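Local coordinates for flavocytochrome C3 fumarate reductase (Shewanella frigidimarina, PDB 1QO8), which catalyses the one-way reduction of fumarate to succinate with a bound FAD and four covalently attached c-type hemes, at residues E393-R397 with D398-D402; N418-Y421 with K422-M426; A454-A457 with K458-D462. All blocks are in the same frame, centred on the assembly; numbering follows the deposited sequence.

Contact 1. Residues E393-R397 with D398-D402; sequences ELTTR and DKASD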
loop_
_atom_site.group_PDB
_atom_site.type_symbol
_atom_site.label_atom_id
_atom_site.label_comp_id
_atom_site.label_asym_id
_atom_site.label_seq_id
_atom_site.Cartn_x
_atom_site.Cartn_y
_atom_site.Cartn_z
ATOM N N GLU A 393 31.065 11.869 -6.144
ATOM C CA GLU A 393 30.128 12.845 -5.521
ATOM C C GLU A 393 29.224 13.420 -6.569
ATOM O O GLU A 393 28.217 14.069 -6.269
ATOM C CB GLU A 393 30.930 13.874 -4.808
ATOM C CG GLU A 393 31.665 13.358 -3.573
ATOM C CD GLU A 393 33.036 12.748 -3.912
ATOM O OE1 GLU A 393 33.334 12.610 -5.128
ATOM O OE2 GLU A 393 33.773 12.458 -2.948
ATOM N N LEU A 394 29.601 13.293 -7.866
ATOM C CA LEU A 394 28.668 13.680 -8.923
ATOM C C LEU A 394 27.813 12.543 -9.475
ATOM O O LEU A 394 27.221 12.835 -10.524
ATOM C CB LEU A 394 29.474 14.330 -10.083
ATOM C CG LEU A 394 30.501 15.366 -9.653
ATOM C CD1 LEU A 394 31.237 15.963 -10.870
ATOM C CD2 LEU A 394 29.921 16.512 -8.784
ATOM N N THR A 395 27.577 11.382 -8.845
ATOM C CA THR A 395 26.588 10.480 -9.345
ATOM C C THR A 395 25.161 11.078 -9.322
ATOM O O THR A 395 24.936 12.176 -8.830
ATOM C CB THR A 395 26.344 9.230 -8.489
ATOM O OG1 THR A 395 26.966 9.289 -7.201
ATOM C CG2 THR A 395 26.428 7.955 -9.207
ATOM N N THR A 396 24.201 10.264 -9.766
ATOM C CA THR A 396 22.802 10.666 -9.730
ATOM C C THR A 396 22.344 10.598 -8.274
ATOM O O THR A 396 22.920 9.861 -7.464
ATOM C CB THR A 396 21.900 9.672 -10.522
ATOM O OG1 THR A 396 22.176 8.420 -9.830
ATOM C CG2 THR A 396 22.349 9.439 -11.971
ATOM N N ARG A 397 21.145 11.121 -8.025
ATOM C CA ARG A 397 20.678 11.226 -6.634
ATOM C C ARG A 397 20.316 9.840 -6.117
ATOM O O ARG A 397 20.584 9.524 -4.972
ATOM C CB ARG A 397 19.442 12.098 -6.527
ATOM C CG ARG A 397 19.605 13.433 -7.197
ATOM C CD ARG A 397 18.204 14.011 -7.374
ATOM N NE ARG A 397 18.323 15.310 -8.034
ATOM C CZ ARG A 397 17.688 16.350 -7.464
ATOM N NH1 ARG A 397 17.044 16.114 -6.309
ATOM N NH2 ARG A 397 17.720 17.561 -8.010
ATOM N N ASP A 398 19.661 9.028 -6.974
ATOM C CA ASP A 398 19.287 7.719 -6.409
ATOM C C ASP A 398 20.500 6.863 -6.150
ATOM O O ASP A 398 20.483 6.092 -5.233
ATOM C CB ASP A 398 18.221 6.962 -7.167
ATOM C CG ASP A 398 18.353 6.961 -8.650
ATOM O OD1 ASP A 398 19.213 6.210 -9.160
ATOM O OD2 ASP A 398 17.550 7.718 -9.279
ATOM N N LYS A 399 21.547 6.870 -6.985
ATOM C CA LYS A 399 22.788 6.223 -6.621
ATOM C C LYS A 399 23.448 6.710 -5.347
ATOM O O LYS A 399 23.996 5.926 -4.552
ATOM C CB LYS A 399 23.768 6.362 -7.814
ATOM C CG LYS A 399 23.402 5.397 -8.978
ATOM C CD LYS A 399 24.536 5.429 -9.991
ATOM C CE LYS A 399 24.355 4.663 -11.270
ATOM N NZ LYS A 399 22.992 4.822 -11.867
ATOM N N ALA A 400 23.538 8.029 -5.140
ATOM C CA ALA A 400 24.056 8.585 -3.923
ATOM C C ALA A 400 23.200 8.146 -2.748
ATOM O O ALA A 400 23.816 7.617 -1.791
ATOM C CB ALA A 400 24.284 10.110 -4.086
ATOM N N SER A 401 21.891 8.179 -2.705
ATOM C CA SER A 401 21.185 7.643 -1.519
ATOM C C SER A 401 21.460 6.169 -1.216
ATOM O O SER A 401 21.724 5.827 -0.078
ATOM C CB SER A 401 19.619 7.555 -1.686
ATOM O OG SER A 401 19.392 8.846 -2.214
ATOM N N ASP A 402 21.391 5.379 -2.309
ATOM C CA ASP A 402 21.612 3.942 -2.115
ATOM C C ASP A 402 23.041 3.721 -1.685
ATOM O O ASP A 402 23.159 2.957 -0.710
ATOM C CB ASP A 402 21.284 3.105 -3.379
ATOM C CG ASP A 402 21.520 1.617 -3.064
ATOM O OD1 ASP A 402 20.760 1.037 -2.257
ATOM O OD2 ASP A 402 22.506 1.021 -3.553
#
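T395 and T396 both meet K399 where the loop turns into helix 397-405, and T396 is the N-cap of that helix. The polar contacts form its first turn. A400 N donates to T396 O at 3.0 Å. S401 N donates to R397 O at 2.9 Å, and both bonds are nearly straight. T396 OG1 adds a weak capping bond from K399 N at 3.3 Å. The torsion of T396 (chi1 58°) sets OG1 between its own N and carbonyl carbon, and this brings the oxygen within range of K399 N. The same OG1 rests on the K399 chain, 3.3 Å from K399 CB. T395 OG1 bonds to S392 O, just before the turn.

The apolar contacts belong to T395. Its CG2 lies across the K399 chain at about a right angle. The packing is tight, with T395 CG2 3.3 Å from K399 CD. A serine here removes CG2 and would probably leave the K399 chain with less to hold it at CB and CD.

D398 packs on Q517 of the second subunit. R397 is the probable proton donor, by similarity to related enzymes, and with S401 it touches P361 of strand 357-364. The R397 chain is extended from CG to NE (chi3 -180°) and carries R397 NH2 to a salt bridge with OE2 of E373, a probable succinate-binding residue.

Contact 2. Residues N418-Y421 with K422-M426; sequences NQLY and KKAKM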
loop_
_atom_site.group_PDB
_atom_site.type_symbol
_atom_site.label_atom_id
_atom_site.label_comp_id
_atom_site.label_asym_id
_atom_site.label_seq_id
_atom_site.Cartn_x
_atom_site.Cartn_y
_atom_site.Cartn_z
ATOM N N ASN A 418 38.586 25.615 3.334
ATOM C CA ASN A 418 38.304 27.052 3.274
ATOM C C ASN A 418 38.135 27.602 1.918
ATOM O O ASN A 418 37.504 28.657 1.752
ATOM C CB ASN A 418 39.397 27.881 4.006
ATOM C CG ASN A 418 39.363 29.388 4.087
ATOM O OD1 ASN A 418 39.816 30.198 4.901
ATOM N ND2 ASN A 418 38.729 30.188 3.211
ATOM N N GLN A 419 38.630 26.927 0.821
ATOM C CA GLN A 419 38.366 27.480 -0.506
ATOM C C GLN A 419 36.899 27.376 -0.823
ATOM O O GLN A 419 36.188 28.190 -1.442
ATOM C CB GLN A 419 39.234 26.811 -1.648
ATOM C CG GLN A 419 40.657 26.461 -1.229
ATOM C CD GLN A 419 41.362 25.546 -2.242
ATOM O OE1 GLN A 419 41.548 25.852 -3.428
ATOM N NE2 GLN A 419 41.648 24.316 -1.880
ATOM N N LEU A 420 36.327 26.145 -0.545
ATOM C CA LEU A 420 34.904 26.013 -0.825
ATOM C C LEU A 420 34.163 26.967 0.136
ATOM O O LEU A 420 33.250 27.598 -0.301
ATOM C CB LEU A 420 34.350 24.571 -0.576
ATOM C CG LEU A 420 33.004 24.302 -1.237
ATOM C CD1 LEU A 420 32.948 22.810 -1.690
ATOM C CD2 LEU A 420 31.808 24.501 -0.277
ATOM N N TYR A 421 34.520 26.982 1.393
ATOM C CA TYR A 421 33.782 27.782 2.394
ATOM C C TYR A 421 33.740 29.219 1.909
ATOM O O TYR A 421 32.677 29.835 1.871
ATOM C CB TYR A 421 34.454 27.770 3.764
ATOM C CG TYR A 421 33.699 28.472 4.899
ATOM C CD1 TYR A 421 32.742 27.767 5.639
ATOM C CD2 TYR A 421 34.000 29.789 5.268
ATOM C CE1 TYR A 421 32.112 28.388 6.692
ATOM C CE2 TYR A 421 33.369 30.443 6.292
ATOM C CZ TYR A 421 32.376 29.703 7.008
ATOM O OH TYR A 421 31.733 30.260 8.085
ATOM N N LYS A 422 34.947 29.699 1.483
ATOM C CA LYS A 422 35.021 31.113 1.081
ATOM C C LYS A 422 34.276 31.346 -0.204
ATOM O O LYS A 422 33.867 32.471 -0.354
ATOM C CB LYS A 422 36.426 31.688 0.859
ATOM C CG LYS A 422 37.088 32.146 2.116
ATOM C CD LYS A 422 38.394 32.885 1.926
ATOM C CE LYS A 422 39.369 32.148 1.016
ATOM N NZ LYS A 422 40.736 32.758 1.010
ATOM N N LYS A 423 33.984 30.380 -1.049
ATOM C CA LYS A 423 33.317 30.634 -2.328
ATOM C C LYS A 423 31.821 30.345 -2.344
ATOM O O LYS A 423 31.153 30.405 -3.396
ATOM C CB LYS A 423 33.866 29.590 -3.343
ATOM C CG LYS A 423 33.533 29.891 -4.788
ATOM C CD LYS A 423 32.909 28.707 -5.541
ATOM C CE LYS A 423 32.368 29.080 -6.912
ATOM N NZ LYS A 423 31.086 28.419 -7.310
ATOM N N ALA A 424 31.300 29.817 -1.213
ATOM C CA ALA A 424 29.873 29.401 -1.279
ATOM C C ALA A 424 29.175 29.823 0.035
ATOM O O ALA A 424 29.346 29.205 1.082
ATOM C CB ALA A 424 29.783 27.912 -1.388
ATOM N N LYS A 425 28.492 30.932 -0.049
ATOM C CA LYS A 425 27.690 31.523 1.014
ATOM C C LYS A 425 26.606 30.538 1.513
ATOM O O LYS A 425 26.410 30.465 2.721
ATOM C CB LYS A 425 27.085 32.779 0.420
ATOM C CG LYS A 425 25.965 32.524 -0.602
ATOM C CD LYS A 425 25.555 33.889 -1.163
ATOM C CE LYS A 425 24.224 33.790 -1.910
ATOM N NZ LYS A 425 24.562 33.239 -3.253
ATOM N N MET A 426 26.115 29.626 0.663
ATOM C CA MET A 426 25.283 28.514 1.172
ATOM C C MET A 426 25.928 27.699 2.246
ATOM O O MET A 426 25.375 27.515 3.339
ATOM C CB MET A 426 24.867 27.626 0.000
ATOM C CG MET A 426 24.181 26.332 0.424
ATOM S SD MET A 426 23.860 25.285 -1.015
ATOM C CE MET A 426 22.964 26.387 -2.095
#
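N418 O accepts K422 N at 2.8 Å in a regular helical turn, while K423 N is shared between L420 O, three residues back, at 3.0 Å, and Q419 O, four back, in a weak bond. A424 N makes a weak bond to Y421 O. The bonds to L420 O and Y421 O bring in i to i+3 spacing ahead of A424, which takes the N-cap position of helix 425-432.

Side-chain contact is modest. L420 CD2 meets A424 CB at 4.1 Å, an apolar touch four residues apart. A424 CB also lies 3.6 Å from L420 O. The K422 chain crosses N418 obliquely, but the modelled fit there is too close to be trusted. K423 CB lies 3.3 Å from Q419 O.

With CG opposite its own backbone N (chi1 -175°), Y421 carries its ring to partners beyond the turn. Its OH bonds to D431, and its ring stacks with Y490. Q419 NE2 bonds to N483 and D417.

This short helix directly follows strand 412-417. L420 and Y421 pack on V427 of helix 425-432, and the Y490 stack ties the turn to strand 489-505.

Contact 3. Residues A454-A457 with K458-D462; sequences ADLA and KTVSD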
loop_
_atom_site.group_PDB
_atom_site.type_symbol
_atom_site.label_atom_id
_atom_site.label_comp_id
_atom_site.label_asym_id
_atom_site.label_seq_id
_atom_site.Cartn_x
_atom_site.Cartn_y
_atom_site.Cartn_z
ATOM N N ALA A 454 44.030 8.046 10.018
ATOM C CA ALA A 454 44.781 7.529 8.860
ATOM C C ALA A 454 43.960 7.355 7.598
ATOM O O ALA A 454 44.330 7.593 6.422
ATOM C CB ALA A 454 45.467 6.249 9.348
ATOM N N ASP A 455 42.719 6.911 7.760
ATOM C CA ASP A 455 41.834 6.829 6.575
ATOM C C ASP A 455 41.533 8.232 6.022
ATOM O O ASP A 455 41.709 8.428 4.807
ATOM C CB ASP A 455 40.586 6.031 6.874
ATOM C CG ASP A 455 40.806 4.601 7.270
ATOM O OD1 ASP A 455 41.826 4.185 7.876
ATOM O OD2 ASP A 455 39.916 3.786 6.930
ATOM N N LEU A 456 41.176 9.201 6.847
ATOM C CA LEU A 456 40.863 10.530 6.313
ATOM C C LEU A 456 42.073 11.187 5.627
ATOM O O LEU A 456 41.898 11.786 4.570
ATOM C CB LEU A 456 40.344 11.542 7.333
ATOM C CG LEU A 456 39.848 12.865 6.748
ATOM C CD1 LEU A 456 38.715 12.720 5.711
ATOM C CD2 LEU A 456 39.400 13.809 7.829
ATOM N N ALA A 457 43.233 11.178 6.301
ATOM C CA ALA A 457 44.460 11.717 5.732
ATOM C C ALA A 457 44.852 11.001 4.441
ATOM O O ALA A 457 45.281 11.649 3.534
ATOM C CB ALA A 457 45.665 11.504 6.695
ATOM N N LYS A 458 44.583 9.676 4.326
ATOM C CA LYS A 458 44.832 9.049 3.040
ATOM C C LYS A 458 43.853 9.534 1.985
ATOM O O LYS A 458 44.149 9.671 0.800
ATOM C CB LYS A 458 44.783 7.520 3.221
ATOM C CG LYS A 458 44.867 6.841 1.856
ATOM C CD LYS A 458 44.773 5.336 1.853
ATOM C CE LYS A 458 45.150 4.732 0.483
ATOM N NZ LYS A 458 46.455 5.346 -0.028
ATOM N N THR A 459 42.559 9.694 2.392
ATOM C CA THR A 459 41.596 10.204 1.423
ATOM C C THR A 459 41.985 11.589 0.887
ATOM O O THR A 459 41.838 11.803 -0.293
ATOM C CB THR A 459 40.183 10.301 2.064
ATOM O OG1 THR A 459 39.852 8.929 2.328
ATOM C CG2 THR A 459 39.237 11.010 1.126
ATOM N N VAL A 460 42.306 12.510 1.760
ATOM C CA VAL A 460 42.776 13.826 1.371
ATOM C C VAL A 460 44.031 13.829 0.498
ATOM O O VAL A 460 43.993 14.574 -0.515
ATOM C CB VAL A 460 42.998 14.643 2.657
ATOM C CG1 VAL A 460 43.524 16.020 2.244
ATOM C CG2 VAL A 460 41.672 14.840 3.408
ATOM N N SER A 461 45.083 13.048 0.794
ATOM C CA SER A 461 46.173 13.037 -0.254
ATOM C C SER A 461 45.779 12.317 -1.507
ATOM O O SER A 461 46.028 12.818 -2.634
ATOM C CB SER A 461 47.497 12.507 0.319
ATOM O OG SER A 461 47.571 11.093 0.287
ATOM N N ASP A 462 45.038 11.184 -1.442
ATOM C CA ASP A 462 44.617 10.635 -2.752
ATOM C C ASP A 462 43.819 11.691 -3.455
ATOM O O ASP A 462 44.017 11.870 -4.644
ATOM C CB ASP A 462 43.701 9.420 -2.583
ATOM C CG ASP A 462 44.439 8.185 -2.085
ATOM O OD1 ASP A 462 45.694 8.286 -2.033
ATOM O OD2 ASP A 462 43.746 7.185 -1.768
#
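The flat groups that meet here are the peptide carbonyls of A454 to A457, each receiving an N-H from the next turn of helix 453-469. T459 N lies in the plane of the D455 carbonyl, 2.9 Å from D455 O. The other donors stand off their planes. K458 N is tilted most, by 35° from the A454 carbonyl, at 3.0 Å from A454 O. V460 N and S461 N are tilted less. V460 N makes a nearly straight bond to L456 O at 2.9 Å, and S461 N makes another to A457 O at 3.1 Å. Four successive i to i+4 bonds define an unbroken alpha-helix.

The D455 carboxylate takes its partner outside the helix: OD2 bonds to the side chain of N388. T459 OG1 sits beside its own backbone N (chi1 -65°), which brings it 3.1 Å from D455 O. It is hydrogen-bonded to G387 O. These two residues fix one side of the helix to the loop around 386-389.

A second side is apolar. L456 CG and V460 CG2 meet at 4.3 Å, a loose contact one turn apart. V460 CG2 is also close to L456 O. L456 packs on V442 and A446 of helix 442-448 as well, and V460 reaches V442. The helix is held on two adjoining sides, by helix 442-448 and by the loop. It lies away from the annotated sites, probably in the clamp domain that moves over the active site in this family.

A457 and S461 are on the exposed side, as is K458. The lysine chain bends at its last torsion (chi4 48°), and K458 NZ ends 3.6 Å from D462 OD1, a long salt bridge.

Overall arrangement
All three contacts are local and come in series, so none nests in or crosses another. Each joins neighbours in sequence, and none closes a long loop. From the N terminus, contact 1 turns the loop after strand 381-383 into helix 397-405. The chain then runs through strand 412-417 to contact 2, which joins helix 418-423 to helix 425-432. After strand 437-439 and helix 442-448 it reaches contact 3, within helix 453-469. The centres lie 21 to 23 Å apart and no contact touches another. R389 nevertheless links two of them: it forms a salt bridge with E393 of contact 1 and touches T459 of contact 3. Contact 3 is the most remote from the chain's centre.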